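Local coordinates for glycerol dehydratase (Clostridium butyricum, PDB 1R8W), which probably acts as a lyase of the glycyl-radical enzyme family, removing water from glycerol, at residues C149-V154 with L453-E458; E458-S463 with K489-Q494. All blocks are in the same frame, centred on the assembly; numbering follows the deposited sequence.

Contact 1 of 2, residues C149-V154 with L453-E458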
# COMPACT_ATOMS: atom_id res chain seq x y z
N CYS A 149 4.61 -28.51 -6.62
CA CYS A 149 4.94 -29.74 -7.33
C CYS A 149 6.35 -30.23 -7.00
O CYS A 149 7.07 -30.74 -7.85
CB CYS A 149 4.76 -29.55 -8.84
SG CYS A 149 5.75 -28.27 -9.56
N ASP A 150 6.72 -30.06 -5.73
CA ASP A 150 7.99 -30.51 -5.20
C ASP A 150 9.26 -30.25 -6.01
O ASP A 150 10.09 -31.14 -6.18
CB ASP A 150 7.90 -32.00 -4.90
CG ASP A 150 6.66 -32.35 -4.09
OD1 ASP A 150 6.46 -31.75 -3.02
OD2 ASP A 150 5.89 -33.22 -4.53
N VAL A 151 9.42 -29.03 -6.52
CA VAL A 151 10.63 -28.71 -7.25
C VAL A 151 11.43 -27.73 -6.40
O VAL A 151 12.65 -27.83 -6.29
CB VAL A 151 10.32 -28.11 -8.64
CG1 VAL A 151 11.59 -27.65 -9.31
CG2 VAL A 151 9.64 -29.16 -9.51
N PHE A 152 10.72 -26.78 -5.79
CA PHE A 152 11.36 -25.79 -4.94
C PHE A 152 10.39 -25.41 -3.82
O PHE A 152 9.22 -25.77 -3.86
CB PHE A 152 11.75 -24.55 -5.75
CG PHE A 152 10.59 -23.83 -6.36
CD1 PHE A 152 9.81 -22.96 -5.59
CD2 PHE A 152 10.25 -24.01 -7.69
CE1 PHE A 152 8.71 -22.29 -6.14
CE2 PHE A 152 9.15 -23.35 -8.25
CZ PHE A 152 8.38 -22.49 -7.48
N THR A 153 10.90 -24.69 -2.82
CA THR A 153 10.06 -24.23 -1.72
C THR A 153 10.41 -22.80 -1.34
O THR A 153 11.59 -22.46 -1.19
CB THR A 153 10.22 -25.11 -0.45
OG1 THR A 153 9.48 -24.51 0.62
CG2 THR A 153 11.69 -25.22 -0.04
N VAL A 154 9.39 -21.97 -1.20
CA VAL A 154 9.58 -20.57 -0.82
C VAL A 154 8.94 -20.37 0.55
O VAL A 154 8.60 -19.25 0.92
CB VAL A 154 8.91 -19.62 -1.83
CG1 VAL A 154 9.66 -19.64 -3.15
CG2 VAL A 154 7.45 -20.03 -2.03
N LEU A 453 17.71 -29.25 -7.62
CA LEU A 453 18.35 -29.44 -8.92
C LEU A 453 18.18 -30.86 -9.49
O LEU A 453 17.99 -31.02 -10.69
CB LEU A 453 19.84 -29.10 -8.82
CG LEU A 453 20.20 -27.67 -8.39
CD1 LEU A 453 21.69 -27.60 -8.06
CD2 LEU A 453 19.84 -26.67 -9.49
N ALA A 454 18.25 -31.87 -8.63
CA ALA A 454 18.10 -33.26 -9.06
C ALA A 454 16.73 -33.47 -9.69
O ALA A 454 16.57 -34.26 -10.62
CB ALA A 454 18.29 -34.19 -7.88
N ARG A 455 15.75 -32.75 -9.17
CA ARG A 455 14.38 -32.84 -9.64
C ARG A 455 14.26 -32.41 -11.11
O ARG A 455 13.40 -32.90 -11.83
CB ARG A 455 13.50 -31.95 -8.76
CG ARG A 455 12.05 -32.32 -8.74
CD ARG A 455 11.78 -33.54 -7.89
NE ARG A 455 10.34 -33.73 -7.79
CZ ARG A 455 9.55 -34.08 -8.80
NH1 ARG A 455 10.07 -34.29 -10.00
NH2 ARG A 455 8.24 -34.18 -8.63
N ILE A 456 15.12 -31.49 -11.53
CA ILE A 456 15.09 -31.01 -12.91
C ILE A 456 15.61 -32.08 -13.85
O ILE A 456 15.13 -32.22 -14.98
CB ILE A 456 15.95 -29.72 -13.07
CG1 ILE A 456 15.33 -28.59 -12.25
CG2 ILE A 456 16.01 -29.30 -14.54
CD1 ILE A 456 13.86 -28.32 -12.58
N VAL A 457 16.60 -32.84 -13.38
CA VAL A 457 17.17 -33.93 -14.17
C VAL A 457 16.05 -34.94 -14.40
O VAL A 457 15.90 -35.49 -15.48
CB VAL A 457 18.33 -34.61 -13.41
CG1 VAL A 457 18.77 -35.86 -14.14
CG2 VAL A 457 19.49 -33.64 -13.27
N GLU A 458 15.25 -35.16 -13.36
CA GLU A 458 14.14 -36.09 -13.43
C GLU A 458 13.10 -35.61 -14.43
O GLU A 458 12.57 -36.40 -15.22
CB GLU A 458 13.53 -36.25 -12.03
CG GLU A 458 12.52 -37.38 -11.91
CD GLU A 458 12.13 -37.64 -10.46
OE1 GLU A 458 11.33 -38.57 -10.21
OE2 GLU A 458 12.63 -36.92 -9.57
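The backbone carbonyl oxygen of Asp150 faces three successive atoms of the Arg455 side chain: NE stands 3.1 Å from Asp150 O, while CG and CD of Arg455 each lie 3.4 Å from that oxygen. The guanidinium meets the carbonyl obliquely. One residue back, Cys149 O is 3.7 Å from Arg455 NH2, so the side chain runs past the carbonyls of two consecutive loop residues. Arg455 gets there by setting CG anti to its own backbone N (chi1 -157°) and then bending at chi2 (76°), which brings CG, CD and NE past Asp150 O. The charge has its stronger partner in Asp466, salt-bridged to NH2; the carboxylate of Asp150 is paired with Lys467. On the helix side Glu458 OE2 forms only a long ion pair with Arg455 NH1 (3.7 Å), the oxygen well out of the guanidinium plane, and also accepts the backbone N-H of Gly653.

Residues 149-154 run from a loop into strand 152-153, which pairs antiparallel with strand 449-452, the strand that leads straight into helix 453-461. The contact thus lies at a strand-to-helix junction beside the sheet, in a chain whose family has an alpha/beta-barrel core.

Beside these polar groups Val151 splits its two methyls between helix residues. CG2 of Val151 rests on Arg455 CG at 4.0 Å, and Val151 CG1 meets Ile456 CD1 at 4.0 Å, both pairs of side chains crossing at about a right angle. Ile456 also touches Phe451 of strand 449-452 and Tyr491 and Gln494 of helix 484-516.

Contact 2 of 2, residues E458-S463 with K489-Q494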
# COMPACT_ATOMS: atom_id res chain seq x y z
N GLU A 458 15.25 -35.16 -13.36
CA GLU A 458 14.14 -36.09 -13.43
C GLU A 458 13.10 -35.61 -14.43
O GLU A 458 12.57 -36.40 -15.22
CB GLU A 458 13.53 -36.25 -12.03
CG GLU A 458 12.52 -37.38 -11.91
CD GLU A 458 12.13 -37.64 -10.46
OE1 GLU A 458 11.33 -38.57 -10.21
OE2 GLU A 458 12.63 -36.92 -9.57
N LEU A 459 12.80 -34.30 -14.41
CA LEU A 459 11.82 -33.73 -15.33
C LEU A 459 12.34 -33.70 -16.76
O LEU A 459 11.56 -33.75 -17.71
CB LEU A 459 11.43 -32.30 -14.92
CG LEU A 459 10.25 -31.99 -13.99
CD1 LEU A 459 9.21 -33.10 -14.07
CD2 LEU A 459 10.74 -31.83 -12.56
N THR A 460 13.66 -33.61 -16.93
CA THR A 460 14.24 -33.59 -18.26
C THR A 460 14.07 -34.96 -18.90
O THR A 460 13.72 -35.07 -20.06
CB THR A 460 15.75 -33.23 -18.22
OG1 THR A 460 15.92 -31.96 -17.60
CG2 THR A 460 16.31 -33.17 -19.63
N ILE A 461 14.32 -36.01 -18.11
CA ILE A 461 14.19 -37.37 -18.61
C ILE A 461 12.73 -37.73 -18.90
O ILE A 461 12.45 -38.49 -19.82
CB ILE A 461 14.79 -38.37 -17.61
CG1 ILE A 461 16.32 -38.26 -17.65
CG2 ILE A 461 14.33 -39.79 -17.94
CD1 ILE A 461 17.05 -39.13 -16.66
N ASN A 462 11.81 -37.17 -18.12
CA ASN A 462 10.39 -37.44 -18.31
C ASN A 462 9.62 -36.35 -19.06
O ASN A 462 8.39 -36.34 -19.07
CB ASN A 462 9.71 -37.69 -16.96
CG ASN A 462 10.20 -38.95 -16.29
OD1 ASN A 462 10.19 -40.03 -16.89
ND2 ASN A 462 10.63 -38.84 -15.04
N SER A 463 10.35 -35.43 -19.70
CA SER A 463 9.73 -34.34 -20.47
C SER A 463 8.69 -33.51 -19.72
O SER A 463 7.58 -33.31 -20.21
CB SER A 463 9.09 -34.90 -21.75
OG SER A 463 10.07 -35.27 -22.70
N LYS A 489 19.81 -28.98 -23.60
CA LYS A 489 18.85 -27.95 -24.01
C LYS A 489 17.52 -28.17 -23.32
O LYS A 489 16.83 -27.21 -22.96
CB LYS A 489 18.66 -27.97 -25.52
CG LYS A 489 19.91 -27.58 -26.28
CD LYS A 489 19.66 -27.46 -27.76
CE LYS A 489 20.90 -26.94 -28.47
NZ LYS A 489 20.67 -26.78 -29.93
N ALA A 490 17.14 -29.43 -23.12
CA ALA A 490 15.89 -29.75 -22.46
C ALA A 490 16.04 -29.47 -20.97
O ALA A 490 15.10 -29.05 -20.30
CB ALA A 490 15.53 -31.20 -22.70
N TYR A 491 17.24 -29.70 -20.46
CA TYR A 491 17.57 -29.48 -19.06
C TYR A 491 17.47 -27.99 -18.74
O TYR A 491 16.90 -27.59 -17.72
CB TYR A 491 18.99 -29.98 -18.80
CG TYR A 491 19.58 -29.60 -17.47
CD1 TYR A 491 19.19 -30.24 -16.29
CD2 TYR A 491 20.60 -28.65 -17.40
CE1 TYR A 491 19.80 -29.93 -15.08
CE2 TYR A 491 21.22 -28.34 -16.19
CZ TYR A 491 20.82 -28.98 -15.04
OH TYR A 491 21.45 -28.68 -13.86
N LYS A 492 18.02 -27.16 -19.63
CA LYS A 492 17.98 -25.72 -19.45
C LYS A 492 16.55 -25.20 -19.55
O LYS A 492 16.16 -24.28 -18.82
CB LYS A 492 18.85 -25.03 -20.50
CG LYS A 492 18.82 -23.52 -20.40
CD LYS A 492 19.69 -22.84 -21.45
CE LYS A 492 19.45 -21.34 -21.44
NZ LYS A 492 20.19 -20.65 -22.54
N ALA A 493 15.76 -25.80 -20.44
CA ALA A 493 14.37 -25.38 -20.62
C ALA A 493 13.54 -25.69 -19.37
O ALA A 493 12.64 -24.92 -19.01
CB ALA A 493 13.77 -26.07 -21.83
N GLN A 494 13.83 -26.81 -18.71
CA GLN A 494 13.10 -27.15 -17.49
C GLN A 494 13.55 -26.22 -16.37
O GLN A 494 12.73 -25.72 -15.59
CB GLN A 494 13.37 -28.60 -17.09
CG GLN A 494 12.76 -29.66 -18.00
CD GLN A 494 11.24 -29.65 -17.98
OE1 GLN A 494 10.61 -29.44 -16.95
NE2 GLN A 494 10.64 -29.92 -19.14
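Thr460 sets its two branches against two neighbouring residues of the facing helix: its methyl turns to Ala490, its hydroxyl to Tyr491. This is helix-to-helix packing, the last turn of the short helix 453-461 lying against the long helix 484-516, with Thr460 and Tyr491 the backbone positions nearest each other. With OG1 beside the backbone N and CG2 anti to it (chi1 -58°), the methyl CG2 of Thr460 sits 3.7 Å from Ala490 CB, and the oxygen OG1 of Thr460 comes within 3.3 Å of Tyr491 CA. The hydroxyl is hydrogen-bonded back to Ile456 O in its own helix, so its polar need is met without the facing helix and its meeting with that helix is one of packing.

Tyr491 stands oblique to Thr460 and presents the edge of its ring: OG1 of Thr460 lies near the ring plane, 3.9 Å from Tyr491 CD1. The ring itself passes on beside Ile456 and Val457 to helix 607-625, where its OH is hydrogen-bonded to Gly616 O.

Gln494, one turn further along, reaches across at about a right angle to Leu459. A bend at chi2 (-65°) brings its amide alongside Leu459 in the last turn of helix 453-461, while Gln494 CG stays 3.9 Å from Thr460 OG1. The amide nitrogen NE2 is held by Pro473 O and Thr475 OG1, in the chain between strand 469-470 and helix 484-516, which fixes the rotation of the flat group and points the other end at the helix. Ser463, beyond the helix end, turns its own hydroxyl to Thr475 O. The amide oxygen OE1 of Gln494 rests against Leu459 CB at 3.6 Å.

Both contacts use the short helix 453-461 and share Glu458; their centres are 11 Å apart on the same side of the chain's centre. Along the chain they come in series: contact 1 joins segments almost 300 residues apart, whereas contact 2 is a local return, with only 25 residues between its segments. Arg455 and Ile456 meet the loop before strand 152-153, and Leu459 and Thr460 meet helix 484-516, with Ile456 touching both sides. They also touch directly, Ile456 CG2 packing 3.7 Å from Tyr491 O. Together they set this helix between the 152-153/449-452 strand pair and the long helix, within the pyruvate formate lyase-like part of the chain.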